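Local coordinates for protein nucleoside-diphosphate-sugar pyrophosphorylase (Vibrio cholerae, PDB 4EVW) that probably joins a nucleoside triphosphate to a sugar phosphate, forming a nucleoside-diphosphate sugar and releasing pyrophosphate, at residues Thr31-Ser36 and Thr68-Lys73; Phe121-Ile126 and Asp131-Val136; Tyr175-Lys180 and Leu203-Leu208. The protein carries 1 engineered substitution. All blocks are in the same frame, centred on the assembly; numbering follows the deposited sequence.

Contact 1. Residues Thr31-Ser36 and Thr68-Lys73; sequences TLFEHS and TQLGIK
Leu-70 reaches toward helix 32-37 with its methyls, CD1 coming closest, 4.4 Å from Glu-34 CG and 4.5 Å from Phe-33 CE2. The contact brings the first turn of helix 32-37, which opens with a capping box, against the last turn of helix 59-70, which ends in a Schellman motif and is the helix of the beta-alpha-beta crossover between parallel strands 49-54 and 75-80. Phe-33 has its CG anti to the backbone N (chi1 171°), which swings the ring off its own helix toward the neighbouring one, where Val-63 and Lys-66 also pack on it and Phe-51 of the sheet meets it. Glu-34 turns the other way: CG is beside the backbone N (chi1 -69°), the aliphatic part passes Leu-70, and the carboxylate folds back to the start of its helix. There Thr-31 OG1 accepts from Glu-34 N at 3.2 Å, while Glu-34 OE1 takes two donors from the threonine. Lys-66 adds a long, weak ion pair. Gly-71 leaves helix 59-70 with positive phi, and its N bonds back to Thr-68 O. The two bonds to the carboxylate differ in direction: Thr-31 N comes to Glu-34 OE1 at 2.9 Å from above the carboxylate plane, whereas Thr-31 OG1 donates to the anti lone pair of Glu-34 OE1 at 2.6 Å.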
ATOM      1  N   THR A  31      -3.484  -7.398 -17.093  1.00 32.20           N
ATOM      2  CA  THR A  31      -4.372  -7.020 -16.002  1.00 25.18           C
ATOM      3  C   THR A  31      -3.828  -5.871 -15.171  1.00 27.91           C
ATOM      4  O   THR A  31      -2.621  -5.638 -15.126  1.00 26.50           O
ATOM      5  CB  THR A  31      -4.638  -8.212 -15.063  1.00 28.00           C
ATOM      6  OG1 THR A  31      -3.401  -8.653 -14.484  1.00 28.67           O
ATOM      7  CG2 THR A  31      -5.279  -9.363 -15.835  1.00 32.26           C
ATOM      8  N   LEU A  32      -4.723  -5.146 -14.512  1.00 21.78           N
ATOM      9  CA  LEU A  32      -4.288  -4.038 -13.680  1.00 23.37           C
ATOM     10  C   LEU A  32      -3.383  -4.598 -12.578  1.00 22.62           C
ATOM     11  O   LEU A  32      -2.455  -3.924 -12.132  1.00 23.67           O
ATOM     12  CB  LEU A  32      -5.503  -3.295 -13.107  1.00 22.84           C
ATOM     13  CG  LEU A  32      -6.398  -2.660 -14.188  1.00 23.77           C
ATOM     14  CD1 LEU A  32      -7.461  -1.780 -13.538  1.00 31.92           C
ATOM     15  CD2 LEU A  32      -5.548  -1.827 -15.135  1.00 26.17           C
ATOM     16  N   PHE A  33      -3.635  -5.841 -12.165  1.00 20.89           N
ATOM     17  CA  PHE A  33      -2.804  -6.482 -11.144  1.00 19.97           C
ATOM     18  C   PHE A  33      -1.361  -6.502 -11.634  1.00 22.66           C
ATOM     19  O   PHE A  33      -0.437  -6.139 -10.906  1.00 20.88           O
ATOM     20  CB  PHE A  33      -3.260  -7.923 -10.897  1.00 21.74           C
ATOM     21  CG  PHE A  33      -2.327  -8.714 -10.017  1.00 23.23           C
ATOM     22  CD1 PHE A  33      -2.357  -8.572  -8.634  1.00 24.01           C
ATOM     23  CD2 PHE A  33      -1.417  -9.606 -10.578  1.00 26.03           C
ATOM     24  CE1 PHE A  33      -1.494  -9.311  -7.824  1.00 25.18           C
ATOM     25  CE2 PHE A  33      -0.552 -10.346  -9.774  1.00 22.72           C
ATOM     26  CZ  PHE A  33      -0.592 -10.199  -8.395  1.00 22.36           C
ATOM     27  N   GLU A  34      -1.176  -6.926 -12.881  1.00 22.30           N
ATOM     28  CA  GLU A  34       0.156  -7.001 -13.474  1.00 28.37           C
ATOM     29  C   GLU A  34       0.796  -5.627 -13.647  1.00 29.54           C
ATOM     30  O   GLU A  34       1.992  -5.457 -13.397  1.00 24.08           O
ATOM     31  CB  GLU A  34       0.084  -7.723 -14.820  1.00 29.12           C
ATOM     32  CG  GLU A  34      -0.237  -9.208 -14.700  1.00 29.31           C
ATOM     33  CD  GLU A  34      -0.709  -9.800 -16.015  1.00 37.49           C
ATOM     34  OE1 GLU A  34      -1.915  -9.687 -16.324  1.00 32.81           O
ATOM     35  OE2 GLU A  34       0.132 -10.365 -16.745  1.00 39.92           O
ATOM     36  N   HIS A  35       0.010  -4.650 -14.090  1.00 24.58           N
ATOM     37  CA  HIS A  35       0.523  -3.293 -14.259  1.00 26.65           C
ATOM     38  C   HIS A  35       1.067  -2.776 -12.931  1.00 23.11           C
ATOM     39  O   HIS A  35       2.117  -2.135 -12.882  1.00 23.68           O
ATOM     40  CB  HIS A  35      -0.580  -2.342 -14.718  1.00 23.65           C
ATOM     41  CG  HIS A  35      -0.888  -2.424 -16.179  1.00 33.70           C
ATOM     42  ND1 HIS A  35       0.019  -2.063 -17.151  1.00 37.33           N
ATOM     43  CD2 HIS A  35      -2.015  -2.791 -16.832  1.00 32.29           C
ATOM     44  CE1 HIS A  35      -0.537  -2.201 -18.342  1.00 34.69           C
ATOM     45  NE2 HIS A  35      -1.771  -2.642 -18.175  1.00 35.63           N
ATOM     46  N   SER A  36       0.343  -3.049 -11.854  1.00 22.00           N
ATOM     47  CA  SER A  36       0.769  -2.582 -10.543  1.00 25.24           C
ATOM     48  C   SER A  36       1.968  -3.340  -9.984  1.00 25.59           C
ATOM     49  O   SER A  36       2.939  -2.725  -9.544  1.00 21.48           O
ATOM     50  CB  SER A  36      -0.390  -2.653  -9.543  1.00 22.24           C
ATOM     51  OG  SER A  36       0.059  -2.313  -8.241  1.00 29.46           O
ATOM     52  N   THR A  68       3.486 -16.193 -10.608  1.00 24.07           N
ATOM     53  CA  THR A  68       4.396 -17.208 -11.143  1.00 26.79           C
ATOM     54  C   THR A  68       4.817 -16.793 -12.538  1.00 29.28           C
ATOM     55  O   THR A  68       5.991 -16.850 -12.917  1.00 28.05           O
ATOM     56  CB  THR A  68       3.695 -18.565 -11.248  1.00 28.89           C
ATOM     57  OG1 THR A  68       3.267 -18.970  -9.945  1.00 28.97           O
ATOM     58  CG2 THR A  68       4.637 -19.618 -11.824  1.00 37.63           C
ATOM     59  N   GLN A  69       3.835 -16.370 -13.314  1.00 25.12           N
ATOM     60  CA  GLN A  69       4.109 -15.967 -14.664  1.00 30.44           C
ATOM     61  C   GLN A  69       5.022 -14.753 -14.760  1.00 29.70           C
ATOM     62  O   GLN A  69       5.842 -14.672 -15.672  1.00 30.40           O
ATOM     63  CB  GLN A  69       2.793 -15.694 -15.342  1.00 32.05           C
ATOM     64  CG  GLN A  69       2.920 -15.429 -16.788  1.00 46.81           C
ATOM     65  CD  GLN A  69       1.569 -15.312 -17.412  1.00 56.47           C
ATOM     66  OE1 GLN A  69       0.550 -15.548 -16.758  1.00 48.57           O
ATOM     67  NE2 GLN A  69       1.537 -14.955 -18.685  1.00 65.84           N
ATOM     68  N   LEU A  70       4.873 -13.811 -13.830  1.00 29.02           N
ATOM     69  CA  LEU A  70       5.692 -12.602 -13.827  1.00 30.60           C
ATOM     70  C   LEU A  70       7.131 -12.933 -13.471  1.00 29.47           C
ATOM     71  O   LEU A  70       8.043 -12.141 -13.710  1.00 29.44           O
ATOM     72  CB  LEU A  70       5.136 -11.594 -12.821  1.00 27.26           C
ATOM     73  CG  LEU A  70       3.860 -10.879 -13.260  1.00 33.85           C
ATOM     74  CD1 LEU A  70       3.246 -10.114 -12.098  1.00 33.87           C
ATOM     75  CD2 LEU A  70       4.197  -9.941 -14.401  1.00 40.39           C
ATOM     76  N   GLY A  71       7.327 -14.110 -12.893  1.00 26.75           N
ATOM     77  CA  GLY A  71       8.659 -14.521 -12.507  1.00 29.17           C
ATOM     78  C   GLY A  71       9.013 -14.108 -11.091  1.00 25.62           C
ATOM     79  O   GLY A  71      10.186 -13.966 -10.768  1.00 23.36           O
ATOM     80  N   ILE A  72       8.013 -13.900 -10.241  1.00 18.86           N
ATOM     81  CA  ILE A  72       8.308 -13.536  -8.857  1.00 18.33           C
ATOM     82  C   ILE A  72       8.750 -14.841  -8.203  1.00 25.76           C
ATOM     83  O   ILE A  72       7.973 -15.785  -8.085  1.00 24.04           O
ATOM     84  CB  ILE A  72       7.065 -12.950  -8.153  1.00 21.30           C
ATOM     85  CG1 ILE A  72       6.654 -11.649  -8.854  1.00 24.98           C
ATOM     86  CG2 ILE A  72       7.377 -12.661  -6.691  1.00 19.86           C
ATOM     87  CD1 ILE A  72       5.392 -11.004  -8.302  1.00 23.25           C
ATOM     88  N   LYS A  73      10.012 -14.892  -7.794  1.00 27.19           N
ATOM     89  CA  LYS A  73      10.577 -16.110  -7.233  1.00 30.19           C
ATOM     90  C   LYS A  73      10.155 -16.507  -5.827  1.00 28.14           C
ATOM     91  O   LYS A  73      10.175 -17.688  -5.487  1.00 27.53           O
ATOM     92  CB  LYS A  73      12.102 -16.051  -7.351  1.00 27.54           C
ATOM     93  CG  LYS A  73      12.561 -16.006  -8.811  1.00 30.94           C
ATOM     94  CD  LYS A  73      11.875 -17.122  -9.613  1.00 35.74           C
ATOM     95  CE  LYS A  73      12.173 -17.048 -11.107  1.00 46.36           C
ATOM     96  NZ  LYS A  73      11.460 -18.132 -11.855  1.00 52.48           N
TER

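Contact 2. Residues Phe121-Ile126 and Asp131-Val136; sequences FVFPDI and DGYLEV
Tyr-133 sends its ring from the strand straight at Pro-124 in the returning loop. Its CB points toward 121-126 and carries CG between the backbone N and the carbonyl carbon (chi1 85°), which brings the ring against Ile-126 and up to Pro-124. At the root, Ile-126 CG2 lies over one face, 4.2 Å from Tyr-133 CG and offset toward the rim. Further out, Tyr-133 CE2 is 3.8 Å from Pro-124 CG, and Tyr-133 CZ comes within 3.5 Å of the same carbon. Strand 132-138 lies between strands 174-177 and 219-223 in the mixed sheet, and the loop after strand 116-117 packs against it. His-176 and His-222, from the two flanking strands, also touch the tyrosine. The phenolic end is tightly packed: Tyr-133 OH approaches Pro-124 CD to 3.0 Å and meets the edge of the Phe-121 ring at CZ, 3.7 Å away. That edge also receives a carboxylate oxygen, Glu-135 OE2, 3.6 Å from Phe-121 CE2, with ring and carboxylate planes 63° apart. Glu-135 is held from elsewhere, OE1 by the hydroxyl of Thr-172 and OE2 by a salt bridge to Arg-118. Phe-121 in turn points CE1 over the centre of the Phe-123 ring.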
ATOM      1  N   PHE A 121      10.218   1.161 -10.289  1.00 23.97           N
ATOM      2  CA  PHE A 121      10.478   1.504  -8.900  1.00 25.23           C
ATOM      3  C   PHE A 121      11.816   0.951  -8.418  1.00 23.54           C
ATOM      4  O   PHE A 121      12.177  -0.180  -8.728  1.00 23.02           O
ATOM      5  CB  PHE A 121       9.362   0.958  -7.993  1.00 22.20           C
ATOM      6  CG  PHE A 121       9.618   1.163  -6.521  1.00 22.47           C
ATOM      7  CD1 PHE A 121      10.283   0.195  -5.765  1.00 18.53           C
ATOM      8  CD2 PHE A 121       9.215   2.337  -5.896  1.00 26.34           C
ATOM      9  CE1 PHE A 121      10.540   0.397  -4.409  1.00 20.82           C
ATOM     10  CE2 PHE A 121       9.468   2.548  -4.541  1.00 24.95           C
ATOM     11  CZ  PHE A 121      10.131   1.578  -3.795  1.00 21.91           C
ATOM     12  N   VAL A 122      12.547   1.771  -7.667  1.00 21.84           N
ATOM     13  CA  VAL A 122      13.811   1.376  -7.048  1.00 20.02           C
ATOM     14  C   VAL A 122      13.766   2.050  -5.681  1.00 21.14           C
ATOM     15  O   VAL A 122      13.412   3.225  -5.586  1.00 24.38           O
ATOM     16  CB  VAL A 122      15.056   1.890  -7.817  1.00 29.67           C
ATOM     17  CG1 VAL A 122      16.318   1.547  -7.027  1.00 32.64           C
ATOM     18  CG2 VAL A 122      15.128   1.252  -9.203  1.00 28.73           C
ATOM     19  N   PHE A 123      14.090   1.314  -4.620  1.00 22.11           N
ATOM     20  CA  PHE A 123      14.056   1.893  -3.279  1.00 21.39           C
ATOM     21  C   PHE A 123      14.991   3.089  -3.197  1.00 24.24           C
ATOM     22  O   PHE A 123      16.093   3.058  -3.744  1.00 23.63           O
ATOM     23  CB  PHE A 123      14.466   0.858  -2.226  1.00 22.92           C
ATOM     24  CG  PHE A 123      13.402  -0.161  -1.929  1.00 24.34           C
ATOM     25  CD1 PHE A 123      12.302   0.170  -1.141  1.00 24.94           C
ATOM     26  CD2 PHE A 123      13.485  -1.442  -2.460  1.00 27.00           C
ATOM     27  CE1 PHE A 123      11.300  -0.762  -0.886  1.00 28.34           C
ATOM     28  CE2 PHE A 123      12.486  -2.385  -2.213  1.00 30.87           C
ATOM     29  CZ  PHE A 123      11.393  -2.044  -1.426  1.00 29.11           C
ATOM     30  N   PRO A 124      14.555   4.167  -2.524  1.00 22.45           N
ATOM     31  CA  PRO A 124      15.397   5.359  -2.394  1.00 24.91           C
ATOM     32  C   PRO A 124      16.427   5.171  -1.283  1.00 22.40           C
ATOM     33  O   PRO A 124      16.267   4.318  -0.413  1.00 21.44           O
ATOM     34  CB  PRO A 124      14.386   6.459  -2.085  1.00 26.39           C
ATOM     35  CG  PRO A 124      13.371   5.740  -1.256  1.00 25.16           C
ATOM     36  CD  PRO A 124      13.214   4.397  -1.957  1.00 21.16           C
ATOM     37  N   ASP A 125      17.491   5.962  -1.323  1.00 24.25           N
ATOM     38  CA  ASP A 125      18.544   5.860  -0.323  1.00 30.92           C
ATOM     39  C   ASP A 125      18.021   6.060   1.105  1.00 27.39           C
ATOM     40  O   ASP A 125      18.509   5.430   2.043  1.00 27.85           O
ATOM     41  CB  ASP A 125      19.641   6.886  -0.628  1.00 42.86           C
ATOM     42  CG  ASP A 125      20.858   6.724   0.260  1.00 56.62           C
ATOM     43  OD1 ASP A 125      21.522   5.669   0.171  1.00 56.56           O
ATOM     44  OD2 ASP A 125      21.148   7.651   1.047  1.00 63.94           O
ATOM     45  N   ILE A 126      17.018   6.916   1.271  1.00 27.05           N
ATOM     46  CA  ILE A 126      16.489   7.183   2.607  1.00 25.28           C
ATOM     47  C   ILE A 126      15.954   5.918   3.283  1.00 24.67           C
ATOM     48  O   ILE A 126      15.885   5.851   4.511  1.00 24.86           O
ATOM     49  CB  ILE A 126      15.383   8.294   2.573  1.00 28.74           C
ATOM     50  CG1 ILE A 126      15.051   8.747   4.001  1.00 29.62           C
ATOM     51  CG2 ILE A 126      14.126   7.788   1.866  1.00 24.08           C
ATOM     52  CD1 ILE A 126      16.260   9.250   4.790  1.00 29.06           C
ATOM     53  N   ASP A 131      13.620   4.776   9.877  1.00 22.50           N
ATOM     54  CA  ASP A 131      12.852   3.679  10.446  1.00 23.27           C
ATOM     55  C   ASP A 131      11.654   3.393   9.548  1.00 23.64           C
ATOM     56  O   ASP A 131      10.989   2.362   9.682  1.00 20.06           O
ATOM     57  CB  ASP A 131      12.389   4.030  11.863  1.00 22.12           C
ATOM     58  CG  ASP A 131      13.543   4.070  12.854  1.00 33.74           C
ATOM     59  OD1 ASP A 131      14.303   3.079  12.911  1.00 38.80           O
ATOM     60  OD2 ASP A 131      13.692   5.081  13.573  1.00 30.12           O
ATOM     61  N   GLY A 132      11.392   4.317   8.627  1.00 21.02           N
ATOM     62  CA  GLY A 132      10.283   4.152   7.704  1.00 19.30           C
ATOM     63  C   GLY A 132      10.125   5.401   6.859  1.00 20.90           C
ATOM     64  O   GLY A 132      10.638   6.461   7.206  1.00 19.81           O
ATOM     65  N   TYR A 133       9.440   5.289   5.732  1.00 19.69           N
ATOM     66  CA  TYR A 133       9.238   6.465   4.906  1.00 19.43           C
ATOM     67  C   TYR A 133       7.988   6.342   4.066  1.00 20.80           C
ATOM     68  O   TYR A 133       7.535   5.238   3.750  1.00 18.69           O
ATOM     69  CB  TYR A 133      10.457   6.731   4.004  1.00 18.30           C
ATOM     70  CG  TYR A 133      10.467   5.959   2.704  1.00 16.23           C
ATOM     71  CD1 TYR A 133      11.009   4.674   2.626  1.00 19.14           C
ATOM     72  CD2 TYR A 133       9.913   6.512   1.552  1.00 17.75           C
ATOM     73  CE1 TYR A 133      11.003   3.965   1.418  1.00 18.57           C
ATOM     74  CE2 TYR A 133       9.899   5.819   0.353  1.00 19.92           C
ATOM     75  CZ  TYR A 133      10.441   4.549   0.290  1.00 20.40           C
ATOM     76  OH  TYR A 133      10.424   3.879  -0.910  1.00 20.41           O
ATOM     77  N   LEU A 134       7.426   7.493   3.724  1.00 16.35           N
ATOM     78  CA  LEU A 134       6.227   7.563   2.906  1.00 21.56           C
ATOM     79  C   LEU A 134       6.630   8.176   1.587  1.00 22.15           C
ATOM     80  O   LEU A 134       7.277   9.220   1.557  1.00 19.58           O
ATOM     81  CB  LEU A 134       5.169   8.472   3.550  1.00 21.70           C
ATOM     82  CG  LEU A 134       4.564   8.064   4.891  1.00 26.65           C
ATOM     83  CD1 LEU A 134       5.386   8.640   6.041  1.00 24.79           C
ATOM     84  CD2 LEU A 134       3.125   8.578   4.952  1.00 26.65           C
ATOM     85  N   GLU A 135       6.259   7.525   0.495  1.00 22.57           N
ATOM     86  CA  GLU A 135       6.563   8.063  -0.819  1.00 20.36           C
ATOM     87  C   GLU A 135       5.479   9.099  -1.077  1.00 18.60           C
ATOM     88  O   GLU A 135       4.294   8.833  -0.856  1.00 21.22           O
ATOM     89  CB  GLU A 135       6.496   6.960  -1.859  1.00 22.39           C
ATOM     90  CG  GLU A 135       6.896   7.387  -3.248  1.00 26.94           C
ATOM     91  CD  GLU A 135       6.790   6.239  -4.219  1.00 25.58           C
ATOM     92  OE1 GLU A 135       5.650   5.849  -4.547  1.00 27.82           O
ATOM     93  OE2 GLU A 135       7.846   5.713  -4.633  1.00 28.47           O
ATOM     94  N   VAL A 136       5.873  10.282  -1.530  1.00 19.26           N
ATOM     95  CA  VAL A 136       4.903  11.342  -1.770  1.00 20.63           C
ATOM     96  C   VAL A 136       5.101  12.058  -3.101  1.00 17.93           C
ATOM     97  O   VAL A 136       6.156  11.950  -3.728  1.00 21.74           O
ATOM     98  CB  VAL A 136       4.960  12.409  -0.637  1.00 19.87           C
ATOM     99  CG1 VAL A 136       4.577  11.782   0.701  1.00 22.88           C
ATOM    100  CG2 VAL A 136       6.366  13.019  -0.551  1.00 17.18           C
TER

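Contact 3. Residues Tyr175-Lys180 and Leu203-Leu208; sequences YHFNRK and LYIAPL
Ile-205 sets its CG2 methyl over one face of Tyr-175, 3.9 Å from the ring centroid and 29° off the normal, a CH-pi contact. With CG2 anti to the backbone N, the branch points at the strand, and its closest ring atom is Tyr-175 CG at 3.5 Å. The same methyl also lies in the plane of a second ring, at the edge of Phe-177, 4.0 Å from CZ; that ring is stacked with Tyr-209. It thus touches one aromatic over the face and the other at the rim, while Ala-88 and Val-91 of helix 87-100 and Tyr-183 pack on the isoleucine. Next comes Ala-206, whose CB is 3.9 Å from Tyr-175 CE2. Its backbone N sits above the same tyrosine face, yet its hydrogen goes to a water, which accepts from Ala-206 N at 2.9 Å and pairs with Tyr-175 OH at 2.7 Å. Ser-145 OG is a further partner of that hydroxyl. In the alpha/beta fold the connection between helices 180-191 and 208-214 here packs against strand 174-177 of the central mixed sheet. Ala-206 O is taken by Thr-160 OG1. Beyond Pro-207 the chain leads on to helix 208-214: Leu-208 N bonds back to Ile-205 O at 2.9 Å, and Leu-208 packs on Tyr-183 and Tyr-190 of helix 180-191.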
ATOM      1  N   TYR A 175       3.918   2.823   1.438  1.00 16.73           N
ATOM      2  CA  TYR A 175       4.291   3.056   2.826  1.00 16.38           C
ATOM      3  C   TYR A 175       5.335   2.038   3.244  1.00 20.42           C
ATOM      4  O   TYR A 175       5.054   0.840   3.301  1.00 21.00           O
ATOM      5  CB  TYR A 175       3.071   2.901   3.731  1.00 14.95           C
ATOM      6  CG  TYR A 175       1.902   3.753   3.321  1.00 20.16           C
ATOM      7  CD1 TYR A 175       0.804   3.200   2.659  1.00 23.34           C
ATOM      8  CD2 TYR A 175       1.891   5.118   3.593  1.00 18.29           C
ATOM      9  CE1 TYR A 175      -0.280   3.991   2.282  1.00 27.12           C
ATOM     10  CE2 TYR A 175       0.820   5.916   3.221  1.00 22.62           C
ATOM     11  CZ  TYR A 175      -0.261   5.350   2.569  1.00 26.64           C
ATOM     12  OH  TYR A 175      -1.324   6.142   2.212  1.00 26.85           O
ATOM     13  N   HIS A 176       6.532   2.514   3.555  1.00 17.42           N
ATOM     14  CA  HIS A 176       7.612   1.627   3.942  1.00 17.80           C
ATOM     15  C   HIS A 176       7.890   1.675   5.440  1.00 17.90           C
ATOM     16  O   HIS A 176       7.851   2.744   6.054  1.00 18.13           O
ATOM     17  CB  HIS A 176       8.885   2.006   3.174  1.00 17.22           C
ATOM     18  CG  HIS A 176      10.050   1.109   3.459  1.00 18.58           C
ATOM     19  ND1 HIS A 176      10.178  -0.146   2.901  1.00 22.25           N
ATOM     20  CD2 HIS A 176      11.135   1.284   4.246  1.00 22.88           C
ATOM     21  CE1 HIS A 176      11.297  -0.703   3.332  1.00 20.55           C
ATOM     22  NE2 HIS A 176      11.897   0.143   4.150  1.00 24.20           N
ATOM     23  N   PHE A 177       8.147   0.501   6.015  1.00 14.31           N
ATOM     24  CA  PHE A 177       8.492   0.363   7.430  1.00 18.63           C
ATOM     25  C   PHE A 177       9.743  -0.506   7.484  1.00 19.79           C
ATOM     26  O   PHE A 177       9.766  -1.601   6.918  1.00 16.26           O
ATOM     27  CB  PHE A 177       7.371  -0.322   8.217  1.00 18.77           C
ATOM     28  CG  PHE A 177       6.061   0.411   8.165  1.00 18.37           C
ATOM     29  CD1 PHE A 177       5.240   0.308   7.052  1.00 16.38           C
ATOM     30  CD2 PHE A 177       5.660   1.215   9.225  1.00 18.95           C
ATOM     31  CE1 PHE A 177       4.029   0.997   6.990  1.00 22.38           C
ATOM     32  CE2 PHE A 177       4.450   1.910   9.177  1.00 20.38           C
ATOM     33  CZ  PHE A 177       3.633   1.800   8.056  1.00 21.41           C
ATOM     34  N   ASN A 178      10.781  -0.025   8.163  1.00 17.41           N
ATOM     35  CA  ASN A 178      12.029  -0.781   8.253  1.00 17.69           C
ATOM     36  C   ASN A 178      11.880  -2.100   9.017  1.00 20.62           C
ATOM     37  O   ASN A 178      12.600  -3.059   8.744  1.00 20.19           O
ATOM     38  CB  ASN A 178      13.119   0.077   8.906  1.00 22.59           C
ATOM     39  CG  ASN A 178      14.491  -0.558   8.803  1.00 26.64           C
ATOM     40  OD1 ASN A 178      14.916  -0.962   7.719  1.00 27.15           O
ATOM     41  ND2 ASN A 178      15.192  -0.646   9.927  1.00 30.03           N
ATOM     42  N   ARG A 179      10.949  -2.147   9.967  1.00 17.90           N
ATOM     43  CA  ARG A 179      10.717  -3.361  10.755  1.00 18.63           C
ATOM     44  C   ARG A 179       9.241  -3.725  10.841  1.00 20.98           C
ATOM     45  O   ARG A 179       8.409  -2.890  11.192  1.00 20.12           O
ATOM     46  CB  ARG A 179      11.267  -3.198  12.177  1.00 21.11           C
ATOM     47  CG  ARG A 179      12.781  -3.055  12.243  1.00 32.51           C
ATOM     48  CD  ARG A 179      13.286  -3.072  13.682  1.00 44.04           C
ATOM     49  NE  ARG A 179      14.734  -3.252  13.736  1.00 56.25           N
ATOM     50  CZ  ARG A 179      15.340  -4.349  14.182  1.00 60.74           C
ATOM     51  NH1 ARG A 179      14.625  -5.375  14.624  1.00 60.98           N
ATOM     52  NH2 ARG A 179      16.665  -4.425  14.175  1.00 58.02           N
ATOM     53  N   LYS A 180       8.925  -4.978  10.527  1.00 19.26           N
ATOM     54  CA  LYS A 180       7.549  -5.458  10.583  1.00 19.19           C
ATOM     55  C   LYS A 180       7.001  -5.210  11.984  1.00 20.10           C
ATOM     56  O   LYS A 180       5.847  -4.813  12.146  1.00 20.88           O
ATOM     57  CB  LYS A 180       7.488  -6.962  10.281  1.00 21.58           C
ATOM     58  CG  LYS A 180       6.079  -7.548  10.339  1.00 28.05           C
ATOM     59  CD  LYS A 180       6.073  -9.077  10.387  1.00 29.21           C
ATOM     60  CE  LYS A 180       6.532  -9.602  11.745  1.00 32.24           C
ATOM     61  NZ  LYS A 180       6.401 -11.086  11.828  1.00 34.13           N
ATOM     62  N   LEU A 203      -9.682   1.830   8.885  1.00 21.72           N
ATOM     63  CA  LEU A 203      -8.308   1.768   9.362  1.00 21.85           C
ATOM     64  C   LEU A 203      -7.324   1.890   8.201  1.00 22.49           C
ATOM     65  O   LEU A 203      -7.073   0.928   7.472  1.00 19.82           O
ATOM     66  CB  LEU A 203      -8.090   0.456  10.118  1.00 22.17           C
ATOM     67  CG  LEU A 203      -9.010   0.248  11.322  1.00 23.56           C
ATOM     68  CD1 LEU A 203      -8.730  -1.109  11.961  1.00 24.69           C
ATOM     69  CD2 LEU A 203      -8.783   1.366  12.329  1.00 17.14           C
ATOM     70  N   TYR A 204      -6.782   3.091   8.042  1.00 23.26           N
ATOM     71  CA  TYR A 204      -5.835   3.395   6.973  1.00 23.99           C
ATOM     72  C   TYR A 204      -4.391   3.304   7.453  1.00 21.88           C
ATOM     73  O   TYR A 204      -4.121   3.397   8.649  1.00 22.22           O
ATOM     74  CB  TYR A 204      -6.117   4.794   6.438  1.00 22.10           C
ATOM     75  CG  TYR A 204      -7.520   4.953   5.903  1.00 32.16           C
ATOM     76  CD1 TYR A 204      -7.986   4.138   4.868  1.00 41.62           C
ATOM     77  CD2 TYR A 204      -8.384   5.912   6.427  1.00 33.96           C
ATOM     78  CE1 TYR A 204      -9.278   4.278   4.369  1.00 42.07           C
ATOM     79  CE2 TYR A 204      -9.680   6.059   5.933  1.00 34.24           C
ATOM     80  CZ  TYR A 204     -10.118   5.239   4.903  1.00 43.41           C
ATOM     81  OH  TYR A 204     -11.392   5.383   4.405  1.00 48.39           O
ATOM     82  N   ILE A 205      -3.464   3.147   6.511  1.00 17.83           N
ATOM     83  CA  ILE A 205      -2.049   3.019   6.849  1.00 19.89           C
ATOM     84  C   ILE A 205      -1.346   4.315   7.264  1.00 20.18           C
ATOM     85  O   ILE A 205      -0.615   4.334   8.252  1.00 21.00           O
ATOM     86  CB  ILE A 205      -1.241   2.430   5.663  1.00 20.81           C
ATOM     87  CG1 ILE A 205      -1.837   1.089   5.219  1.00 31.28           C
ATOM     88  CG2 ILE A 205       0.238   2.274   6.075  1.00 17.59           C
ATOM     89  CD1 ILE A 205      -1.339  -0.109   5.982  1.00 31.21           C
ATOM     90  N   ALA A 206      -1.552   5.392   6.509  1.00 19.62           N
ATOM     91  CA  ALA A 206      -0.876   6.656   6.797  1.00 21.42           C
ATOM     92  C   ALA A 206      -0.923   7.109   8.260  1.00 20.96           C
ATOM     93  O   ALA A 206       0.094   7.512   8.819  1.00 20.98           O
ATOM     94  CB  ALA A 206      -1.406   7.762   5.871  1.00 20.09           C
ATOM     95  N   PRO A 207      -2.101   7.049   8.899  1.00 21.95           N
ATOM     96  CA  PRO A 207      -2.203   7.468  10.305  1.00 21.87           C
ATOM     97  C   PRO A 207      -1.275   6.699  11.252  1.00 19.76           C
ATOM     98  O   PRO A 207      -0.887   7.211  12.304  1.00 19.98           O
ATOM     99  CB  PRO A 207      -3.673   7.210  10.637  1.00 26.52           C
ATOM    100  CG  PRO A 207      -4.356   7.448   9.339  1.00 26.70           C
ATOM    101  CD  PRO A 207      -3.436   6.782   8.334  1.00 22.45           C
ATOM    102  N   LEU A 208      -0.920   5.470  10.881  1.00 18.02           N
ATOM    103  CA  LEU A 208      -0.058   4.657  11.729  1.00 22.46           C
ATOM    104  C   LEU A 208       1.287   5.307  11.995  1.00 23.12           C
ATOM    105  O   LEU A 208       1.880   5.097  13.049  1.00 20.05           O
ATOM    106  CB  LEU A 208       0.158   3.259  11.118  1.00 19.45           C
ATOM    107  CG  LEU A 208      -1.107   2.415  10.961  1.00 27.23           C
ATOM    108  CD1 LEU A 208      -0.744   0.979  10.569  1.00 26.77           C
ATOM    109  CD2 LEU A 208      -1.877   2.427  12.268  1.00 24.56           C
TER
HETATM  110  O   HOH W   1      -3.202   5.716   4.128  1.00 23.24           O

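The contacts follow one another along the chain, each closing before the next opens. Contact 1 stands apart: its centre is about 22 Å from that of contact 2 and 23 Å from that of contact 3, on helices beside the parallel strands 2-5, 49-54 and 75-80. Contacts 2 and 3, with centres about 12 Å apart, touch through the neighbouring antiparallel strands 132-138 and 174-177, where Tyr-133 O and His-176 N, and Asp-131 O and Asn-178 N, probably hydrogen-bond. Strand 109-111, between 2-5 and 174-177, joins both regions into one sheet, consistent with the single alpha/beta domain of nucleotidyltransferases, whose parallel part is probably the nucleotide-binding side here, as in related enzymes.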